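Local coordinates for putative cell surface protein (Streptococcus pyogenes, PDB 4OFQ) that probably acts as a cell-surface adhesin of the antigen I/II family, here represented by its calcium-binding C-terminal region, at residues G63-D68 with D110-L115; L103-L108 with I121-E126; Y128-K133 with Y151-K156. All coordinates share one frame; numbering follows the deposited sequence.

Following the chain from the N terminus, the first segment met is 63-68, on strand 64-70. Interaction 1 closes a loop from this strand to the start of helix 110-119. Interaction 2 opens within that loop, at 103-108, and closes beyond the helix, at 121-126. The two therefore cross, and they touch where K113 NZ meets D106 O. Interaction 3 follows in series, from strand 127-132 to strand 149-157. Strands 64-70 and 127-132 are neighbours in the mixed sheet. Interaction 1 ties one face of that sheet to the helix, and interaction 3 ties the mixed sheet to the facing antiparallel sheet of the sandwich. Interaction 2 joins the loops flanking the helix, beside the calcium ion.

Interaction 1 of 3, residues G63-D68 with D110-L115; sequences GFIYVD and DKLKAL
I65 sets CG1 beside its backbone N and anti to its carbonyl carbon (chi1 -66°), and a nearly straight chi2 of 169° then carries CD1 out toward helix 110-119. L112 and L115 use the same kind of first torsion, and each offers one methyl to the strand. The contact rests on that single I65 methyl. I65 CD1 lies 4.0 Å from L115 CD1 and 4.1 Å from L112 CD2. The two leucines are three residues apart, a little under one helical turn. L115 points its CB toward the strand, while L112 reaches I65 only with its CD2 end. The backbones stay well apart, with I65 CA 9.1 Å from L112 CA.

This is the packing of a short helix on one face of a beta-sandwich sheet. The inner strand 64-70 pairs on its two sides with strands 127-132 and 164-174. I65 also packs on M129 and I173 of these strands. At the start of the helix, D109 OD1 accepts a hydrogen bond from L112 N. The touching groups are all methyls, so the contact is purely apolar. Van der Waals packing and burial of these methyls hold it, with no directional bond between the segments.

Interaction 2 of 3, residues L103-L108 with I121-E126; sequences LSQDTL and ISPVGE. With CA (calcium ion), chain C.
Water 2 links Q105 to the backbone of the calcium-binding loop. It accepts from Q105 NE2 at 3.1 Å and lies 2.7 Å from P123 O and 2.8 Å from G125 O. Either carbonyl can accept a proton from it, but more acceptors are in reach than it has protons, so both bonds need not form at once. Q105 runs extended beyond CG, with chi2 at -162°, and this carries the amide across to the other loop. Q105 NE2 also packs against the proline ring, 3.7 Å from P123 CG, and the two side chains cross at about a right angle.

A second water, water 1, joins L103 to E126. It donates to L103 O and to E126 OE2, the latter at 2.7 Å. Next to this bridge the E126 side chain lies against L103. E126 CG packs on L103 O, and L103 CD2 reaches the carboxylate carbon, E126 CD, at 3.8 Å.

The two segments are the loops before and after helix 110-119 in the chain, one leaving strand 97-102 and the other entering strand 127-132. The second loop helps form the calcium site. V124 O binds the calcium ion at 2.3 Å and E126 O at 2.4 Å. Water 3, D69 OD1 and Y70 O complete the ligands seen here. E126 N is further held by D72 OD2. In the first loop, S104 OG accepts from D106 N in an ST turn. A type I turn from Q105 to L108 follows and leads toward the helix.

Interaction 3 of 3, residues Y128-K133 with Y151-K156; sequences YMWVAK and YNLSFK
W130 meets Y151 from its CB onward. W130 CB lies 3.9 Å from Y151 OH. The next atom, CG, sits 3.7 Å from Y151 CE2. This CG is beside the backbone N and anti to the carbonyl carbon (chi1 -74°), which helps turn an indole face to Y151. W130 CD2, at the ring fusion, is equally close to Y151 CE2, and CE3 and CE2 are a little farther from that same atom. At the far end of the indole, W130 CH2 touches L153 CD1 at 4.0 Å.

Y151 brings one edge over a face of the indole, with CE2 3.6 Å above its plane and displaced from the ring centre toward its border. This is a tilted edge-to-face pair. The Y151 ring and the six-membered ring of W130 have centroids 5.1 Å apart and planes inclined at 61°. The Y151 hydroxyl is hydrogen-bonded to Q45 OE1. Farther along, Y128 CE1 meets F155 CE1 at 4.1 Å, at the edge of the F155 ring. Y128 OH is hydrogen-bonded to G77 O.

All five touching residues are buried between two sheets of a beta sandwich. Strands 128-132 and 151-156 run roughly antiparallel, at 152°, with their axes 12.0 Å apart. Strand 127-132 lies between strands 64-70 and 97-102 in the mixed sheet. Strand 149-157 lies in the facing antiparallel sheet, paired with strands 38-45 and 80-87.

Interaction 1 of 3, residues G63-D68 with D110-L115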
loop_
_atom_site.group_PDB
_atom_site.type_symbol
_atom_site.label_atom_id
_atom_site.label_comp_id
_atom_site.label_asym_id
_atom_site.label_seq_id
_atom_site.Cartn_x
_atom_site.Cartn_y
_atom_site.Cartn_z
ATOM N N GLY A 63 27.486 19.555 -12.468
ATOM C CA GLY A 63 26.104 19.769 -12.073
ATOM C C GLY A 63 25.644 18.988 -10.859
ATOM O O GLY A 63 26.443 18.447 -10.090
ATOM N N PHE A 64 24.331 18.930 -10.689
ATOM C CA PHE A 64 23.750 18.336 -9.499
ATOM C C PHE A 64 22.542 17.534 -9.912
ATOM O O PHE A 64 21.585 18.070 -10.471
ATOM C CB PHE A 64 23.402 19.435 -8.500
ATOM C CG PHE A 64 24.554 20.351 -8.232
ATOM C CD1 PHE A 64 25.543 19.983 -7.339
ATOM C CD2 PHE A 64 24.706 21.534 -8.942
ATOM C CE1 PHE A 64 26.644 20.802 -7.115
ATOM C CE2 PHE A 64 25.790 22.354 -8.721
ATOM C CZ PHE A 64 26.761 21.989 -7.805
ATOM N N ILE A 65 22.629 16.229 -9.681
ATOM C CA ILE A 65 21.611 15.289 -10.124
ATOM C C ILE A 65 21.059 14.574 -8.903
ATOM O O ILE A 65 21.827 14.223 -8.000
ATOM C CB ILE A 65 22.212 14.237 -11.088
ATOM C CG1 ILE A 65 22.658 14.915 -12.393
ATOM C CG2 ILE A 65 21.191 13.099 -11.352
ATOM C CD1 ILE A 65 23.488 14.037 -13.287
ATOM N N TYR A 66 19.737 14.406 -8.856
ATOM C CA TYR A 66 19.117 13.588 -7.812
ATOM C C TYR A 66 18.330 12.490 -8.507
ATOM O O TYR A 66 17.663 12.752 -9.502
ATOM C CB TYR A 66 18.194 14.434 -6.927
ATOM C CG TYR A 66 17.904 13.784 -5.581
ATOM C CD1 TYR A 66 18.905 13.672 -4.624
ATOM C CD2 TYR A 66 16.640 13.273 -5.274
ATOM C CE1 TYR A 66 18.663 13.068 -3.388
ATOM C CE2 TYR A 66 16.383 12.667 -4.033
ATOM C CZ TYR A 66 17.403 12.574 -3.096
ATOM O OH TYR A 66 17.193 11.989 -1.857
ATOM N N VAL A 67 18.403 11.268 -7.986
ATOM C CA VAL A 67 17.772 10.121 -8.640
ATOM C C VAL A 67 16.834 9.444 -7.665
ATOM O O VAL A 67 17.179 9.256 -6.501
ATOM C CB VAL A 67 18.836 9.074 -9.125
ATOM C CG1 VAL A 67 18.187 7.743 -9.498
ATOM C CG2 VAL A 67 19.620 9.607 -10.322
ATOM N N ASP A 68 15.638 9.092 -8.122
ATOM C CA ASP A 68 14.796 8.243 -7.316
ATOM C C ASP A 68 14.633 6.940 -8.057
ATOM O O ASP A 68 14.013 6.893 -9.115
ATOM C CB ASP A 68 13.430 8.861 -7.039
ATOM C CG ASP A 68 12.598 7.995 -6.101
ATOM O OD1 ASP A 68 12.229 6.875 -6.507
ATOM O OD2 ASP A 68 12.333 8.434 -4.965
ATOM N N ASP A 110 23.408 11.024 -23.782
ATOM C CA ASP A 110 24.778 10.515 -23.623
ATOM C C ASP A 110 25.575 11.192 -22.505
ATOM O O ASP A 110 26.345 10.542 -21.799
ATOM C CB ASP A 110 25.541 10.568 -24.952
ATOM C CG ASP A 110 25.484 11.937 -25.611
ATOM O OD1 ASP A 110 25.031 12.907 -24.962
ATOM O OD2 ASP A 110 25.902 12.044 -26.785
ATOM N N LYS A 111 25.379 12.493 -22.338
ATOM C CA LYS A 111 26.060 13.228 -21.280
ATOM C C LYS A 111 25.617 12.768 -19.898
ATOM O O LYS A 111 26.445 12.560 -19.005
ATOM C CB LYS A 111 25.810 14.731 -21.423
ATOM C CG LYS A 111 26.506 15.562 -20.355
ATOM C CD LYS A 111 26.050 17.020 -20.364
ATOM C CE LYS A 111 24.672 17.186 -19.731
ATOM N NZ LYS A 111 24.309 18.622 -19.618
ATOM N N LEU A 112 24.307 12.626 -19.712
ATOM C CA LEU A 112 23.781 12.207 -18.422
ATOM C C LEU A 112 24.148 10.755 -18.143
ATOM O O LEU A 112 24.424 10.376 -17.000
ATOM C CB LEU A 112 22.259 12.409 -18.366
ATOM C CG LEU A 112 21.803 13.868 -18.401
ATOM C CD1 LEU A 112 20.292 13.955 -18.428
ATOM C CD2 LEU A 112 22.347 14.594 -17.180
ATOM N N LYS A 113 24.154 9.938 -19.189
ATOM C CA LYS A 113 24.496 8.531 -19.037
ATOM C C LYS A 113 25.957 8.389 -18.597
ATOM O O LYS A 113 26.280 7.569 -17.734
ATOM C CB LYS A 113 24.232 7.785 -20.346
ATOM C CG LYS A 113 24.248 6.260 -20.246
ATOM C CD LYS A 113 23.996 5.633 -21.623
ATOM C CE LYS A 113 24.154 4.121 -21.595
ATOM N NZ LYS A 113 23.794 3.528 -22.922
ATOM N N ALA A 114 26.832 9.203 -19.184
ATOM C CA ALA A 114 28.242 9.206 -18.817
ATOM C C ALA A 114 28.439 9.690 -17.379
ATOM O O ALA A 114 29.262 9.148 -16.638
ATOM C CB ALA A 114 29.042 10.061 -19.790
ATOM N N LEU A 115 27.688 10.716 -16.992
ATOM C CA LEU A 115 27.697 11.202 -15.613
ATOM C C LEU A 115 27.311 10.118 -14.607
ATOM O O LEU A 115 27.995 9.923 -13.606
ATOM C CB LEU A 115 26.781 12.420 -15.458
ATOM C CG LEU A 115 27.417 13.748 -15.876
ATOM C CD1 LEU A 115 26.401 14.879 -15.852
ATOM C CD2 LEU A 115 28.603 14.078 -14.978
#

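Interaction 2 of 3, residues L103-L108 with I121-E126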
loop_
_atom_site.group_PDB
_atom_site.type_symbol
_atom_site.label_atom_id
_atom_site.label_comp_id
_atom_site.label_asym_id
_atom_site.label_seq_id
_atom_site.Cartn_x
_atom_site.Cartn_y
_atom_site.Cartn_z
ATOM N N LEU A 103 13.198 5.388 -18.562
ATOM C CA LEU A 103 12.616 4.047 -18.572
ATOM C C LEU A 103 13.678 2.983 -18.844
ATOM O O LEU A 103 13.497 1.804 -18.534
ATOM C CB LEU A 103 11.460 3.953 -19.579
ATOM C CG LEU A 103 10.282 4.898 -19.293
ATOM C CD1 LEU A 103 9.177 4.745 -20.344
ATOM C CD2 LEU A 103 9.727 4.688 -17.869
ATOM N N SER A 104 14.790 3.419 -19.421
ATOM C CA SER A 104 15.902 2.541 -19.758
ATOM C C SER A 104 17.115 3.416 -20.041
ATOM O O SER A 104 16.983 4.510 -20.582
ATOM C CB SER A 104 15.572 1.694 -20.985
ATOM O OG SER A 104 16.742 1.080 -21.517
ATOM N N GLN A 105 18.306 2.952 -19.679
ATOM C CA GLN A 105 19.485 3.757 -19.948
ATOM C C GLN A 105 20.047 3.529 -21.345
ATOM O O GLN A 105 21.011 4.185 -21.723
ATOM C CB GLN A 105 20.585 3.518 -18.904
ATOM C CG GLN A 105 20.190 3.930 -17.509
ATOM C CD GLN A 105 21.391 4.091 -16.608
ATOM O OE1 GLN A 105 22.302 4.853 -16.916
ATOM N NE2 GLN A 105 21.401 3.375 -15.488
ATOM N N ASP A 106 19.447 2.618 -22.108
ATOM C CA ASP A 106 20.028 2.202 -23.392
ATOM C C ASP A 106 20.396 3.373 -24.300
ATOM O O ASP A 106 21.511 3.437 -24.836
ATOM C CB ASP A 106 19.099 1.228 -24.127
ATOM C CG ASP A 106 19.033 -0.146 -23.450
ATOM O OD1 ASP A 106 19.554 -0.283 -22.322
ATOM O OD2 ASP A 106 18.457 -1.086 -24.043
ATOM N N THR A 107 19.456 4.299 -24.468
ATOM C CA THR A 107 19.698 5.467 -25.304
ATOM C C THR A 107 19.468 6.769 -24.536
ATOM O O THR A 107 19.170 7.809 -25.128
ATOM C CB THR A 107 18.883 5.437 -26.636
ATOM O OG1 THR A 107 17.497 5.186 -26.369
ATOM C CG2 THR A 107 19.409 4.350 -27.554
ATOM N N LEU A 108 19.613 6.698 -23.215
ATOM C CA LEU A 108 19.579 7.889 -22.366
ATOM C C LEU A 108 20.582 8.918 -22.880
ATOM O O LEU A 108 21.667 8.545 -23.331
ATOM C CB LEU A 108 19.920 7.519 -20.912
ATOM C CG LEU A 108 20.251 8.672 -19.943
ATOM C CD1 LEU A 108 19.026 9.563 -19.712
ATOM C CD2 LEU A 108 20.788 8.140 -18.611
ATOM N N ILE A 121 27.440 5.459 -8.912
ATOM C CA ILE A 121 26.017 5.203 -8.685
ATOM C C ILE A 121 25.443 4.228 -9.715
ATOM O O ILE A 121 25.818 4.256 -10.884
ATOM C CB ILE A 121 25.228 6.552 -8.693
ATOM C CG1 ILE A 121 25.063 7.101 -7.277
ATOM C CG2 ILE A 121 23.882 6.431 -9.384
ATOM C CD1 ILE A 121 25.924 6.411 -6.230
ATOM N N SER A 122 24.526 3.370 -9.276
ATOM C CA SER A 122 24.011 2.309 -10.130
ATOM C C SER A 122 22.499 2.115 -9.993
ATOM O O SER A 122 22.054 1.166 -9.339
ATOM C CB SER A 122 24.721 0.994 -9.793
ATOM O OG SER A 122 24.438 -0.011 -10.754
ATOM N N PRO A 123 21.701 3.001 -10.619
ATOM C CA PRO A 123 20.245 2.812 -10.563
ATOM C C PRO A 123 19.793 1.646 -11.437
ATOM O O PRO A 123 20.270 1.491 -12.559
ATOM C CB PRO A 123 19.700 4.126 -11.114
ATOM C CG PRO A 123 20.760 4.622 -12.012
ATOM C CD PRO A 123 22.075 4.177 -11.422
ATOM N N VAL A 124 18.859 0.852 -10.925
ATOM C CA VAL A 124 18.396 -0.351 -11.604
ATOM C C VAL A 124 17.052 -0.118 -12.281
ATOM O O VAL A 124 16.145 0.454 -11.681
ATOM C CB VAL A 124 18.258 -1.515 -10.597
ATOM C CG1 VAL A 124 17.531 -2.700 -11.211
ATOM C CG2 VAL A 124 19.628 -1.936 -10.094
ATOM N N GLY A 125 16.921 -0.553 -13.529
ATOM C CA GLY A 125 15.643 -0.431 -14.228
ATOM C C GLY A 125 15.203 1.012 -14.403
ATOM O O GLY A 125 16.040 1.888 -14.654
ATOM N N GLU A 126 13.902 1.265 -14.265
ATOM C CA GLU A 126 13.376 2.618 -14.420
ATOM C C GLU A 126 13.738 3.488 -13.229
ATOM O O GLU A 126 13.838 3.007 -12.104
ATOM C CB GLU A 126 11.852 2.602 -14.575
ATOM C CG GLU A 126 11.337 1.678 -15.662
ATOM C CD GLU A 126 9.828 1.589 -15.697
ATOM O OE1 GLU A 126 9.152 2.159 -14.794
ATOM O OE2 GLU A 126 9.312 0.930 -16.624
HETATM CA CA CA C . 14.230 1.194 -10.625
HETATM O O HOH W 1 11.058 0.084 -18.543
HETATM O O HOH W 2 18.836 1.769 -14.865
HETATM O O HOH W 3 13.543 -1.063 -10.741
#

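Interaction 3 of 3, residues Y128-K133 with Y151-K156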
loop_
_atom_site.group_PDB
_atom_site.type_symbol
_atom_site.label_atom_id
_atom_site.label_comp_id
_atom_site.label_asym_id
_atom_site.label_seq_id
_atom_site.Cartn_x
_atom_site.Cartn_y
_atom_site.Cartn_z
ATOM N N TYR A 128 13.538 8.018 -11.883
ATOM C CA TYR A 128 13.431 9.432 -12.199
ATOM C C TYR A 128 14.733 10.103 -11.841
ATOM O O TYR A 128 15.383 9.731 -10.861
ATOM C CB TYR A 128 12.354 10.106 -11.372
ATOM C CG TYR A 128 10.965 9.918 -11.901
ATOM C CD1 TYR A 128 10.178 8.861 -11.463
ATOM C CD2 TYR A 128 10.438 10.802 -12.844
ATOM C CE1 TYR A 128 8.879 8.691 -11.947
ATOM C CE2 TYR A 128 9.149 10.639 -13.330
ATOM C CZ TYR A 128 8.386 9.582 -12.874
ATOM O OH TYR A 128 7.112 9.403 -13.346
ATOM N N MET A 129 15.115 11.091 -12.640
ATOM C CA MET A 129 16.245 11.928 -12.277
ATOM C C MET A 129 15.856 13.395 -12.374
ATOM O O MET A 129 15.032 13.764 -13.214
ATOM C CB MET A 129 17.507 11.581 -13.093
ATOM C CG MET A 129 17.424 11.810 -14.593
ATOM S SD MET A 129 18.835 11.087 -15.484
ATOM C CE MET A 129 20.236 11.800 -14.619
ATOM N N TRP A 130 16.401 14.213 -11.472
ATOM C CA TRP A 130 16.214 15.663 -11.525
ATOM C C TRP A 130 17.587 16.298 -11.747
ATOM O O TRP A 130 18.546 15.998 -11.020
ATOM C CB TRP A 130 15.595 16.177 -10.223
ATOM C CG TRP A 130 14.156 15.857 -10.077
ATOM C CD1 TRP A 130 13.106 16.650 -10.426
ATOM C CD2 TRP A 130 13.588 14.640 -9.566
ATOM N NE1 TRP A 130 11.920 16.011 -10.143
ATOM C CE2 TRP A 130 12.188 14.777 -9.616
ATOM C CE3 TRP A 130 14.131 13.454 -9.054
ATOM C CZ2 TRP A 130 11.314 13.766 -9.190
ATOM C CZ3 TRP A 130 13.252 12.448 -8.627
ATOM C CH2 TRP A 130 11.867 12.621 -8.693
ATOM N N VAL A 131 17.701 17.140 -12.776
ATOM C CA VAL A 131 18.995 17.702 -13.167
ATOM C C VAL A 131 18.936 19.212 -13.056
ATOM O O VAL A 131 18.032 19.839 -13.611
ATOM C CB VAL A 131 19.360 17.327 -14.626
ATOM C CG1 VAL A 131 20.731 17.922 -15.025
ATOM C CG2 VAL A 131 19.340 15.807 -14.805
ATOM N N ALA A 132 19.869 19.810 -12.324
ATOM C CA ALA A 132 19.901 21.275 -12.266
ATOM C C ALA A 132 20.107 21.864 -13.666
ATOM O O ALA A 132 21.111 21.569 -14.321
ATOM C CB ALA A 132 21.003 21.746 -11.334
ATOM N N LYS A 133 19.168 22.706 -14.100
ATOM C CA LYS A 133 19.237 23.346 -15.416
ATOM C C LYS A 133 20.412 24.324 -15.570
ATOM O O LYS A 133 20.948 24.502 -16.673
ATOM C CB LYS A 133 17.928 24.087 -15.716
ATOM C CG LYS A 133 16.690 23.204 -15.765
ATOM C CD LYS A 133 15.462 24.065 -16.036
ATOM C CE LYS A 133 14.197 23.248 -16.004
ATOM N NZ LYS A 133 13.031 24.122 -16.330
ATOM N N TYR A 151 12.350 16.549 -1.430
ATOM C CA TYR A 151 11.415 16.086 -2.448
ATOM C C TYR A 151 10.269 15.359 -1.751
ATOM O O TYR A 151 10.494 14.470 -0.934
ATOM C CB TYR A 151 12.106 15.129 -3.434
ATOM C CG TYR A 151 13.244 15.720 -4.259
ATOM C CD1 TYR A 151 14.444 16.094 -3.663
ATOM C CD2 TYR A 151 13.126 15.870 -5.640
ATOM C CE1 TYR A 151 15.495 16.631 -4.418
ATOM C CE2 TYR A 151 14.177 16.393 -6.410
ATOM C CZ TYR A 151 15.356 16.776 -5.793
ATOM O OH TYR A 151 16.410 17.308 -6.538
ATOM N N ASN A 152 9.038 15.743 -2.068
ATOM C CA ASN A 152 7.878 15.059 -1.510
ATOM C C ASN A 152 7.126 14.408 -2.666
ATOM O O ASN A 152 6.550 15.107 -3.497
ATOM C CB ASN A 152 6.999 16.066 -0.779
ATOM C CG ASN A 152 5.966 15.406 0.092
ATOM O OD1 ASN A 152 5.099 14.687 -0.395
ATOM N ND2 ASN A 152 6.032 15.677 1.392
ATOM N N LEU A 153 7.147 13.074 -2.714
ATOM C CA LEU A 153 6.768 12.313 -3.903
ATOM C C LEU A 153 5.738 11.253 -3.545
ATOM O O LEU A 153 5.918 10.559 -2.552
ATOM C CB LEU A 153 8.004 11.573 -4.434
ATOM C CG LEU A 153 9.262 12.411 -4.669
ATOM C CD1 LEU A 153 10.455 11.534 -5.105
ATOM C CD2 LEU A 153 8.960 13.486 -5.710
ATOM N N SER A 154 4.681 11.109 -4.341
ATOM C CA SER A 154 3.702 10.039 -4.086
ATOM C C SER A 154 3.596 9.083 -5.271
ATOM O O SER A 154 3.421 9.533 -6.407
ATOM C CB SER A 154 2.316 10.629 -3.787
ATOM O OG SER A 154 2.355 11.405 -2.598
ATOM N N PHE A 155 3.657 7.774 -5.000
ATOM C CA PHE A 155 3.496 6.747 -6.035
ATOM C C PHE A 155 2.328 5.813 -5.691
ATOM O O PHE A 155 2.030 5.577 -4.504
ATOM C CB PHE A 155 4.733 5.844 -6.122
ATOM C CG PHE A 155 5.990 6.520 -6.621
ATOM C CD1 PHE A 155 6.232 6.662 -7.990
ATOM C CD2 PHE A 155 6.972 6.925 -5.726
ATOM C CE1 PHE A 155 7.406 7.241 -8.443
ATOM C CE2 PHE A 155 8.157 7.512 -6.178
ATOM C CZ PHE A 155 8.374 7.656 -7.534
ATOM N N LYS A 156 1.706 5.253 -6.727
ATOM C CA LYS A 156 0.821 4.088 -6.572
ATOM C C LYS A 156 1.555 2.802 -6.997
ATOM O O LYS A 156 2.546 2.855 -7.731
ATOM C CB LYS A 156 -0.409 4.235 -7.461
ATOM C CG LYS A 156 -1.063 5.603 -7.404
ATOM C CD LYS A 156 -1.886 5.797 -6.155
ATOM C CE LYS A 156 -2.559 7.173 -6.180
ATOM N NZ LYS A 156 -3.450 7.416 -4.994
#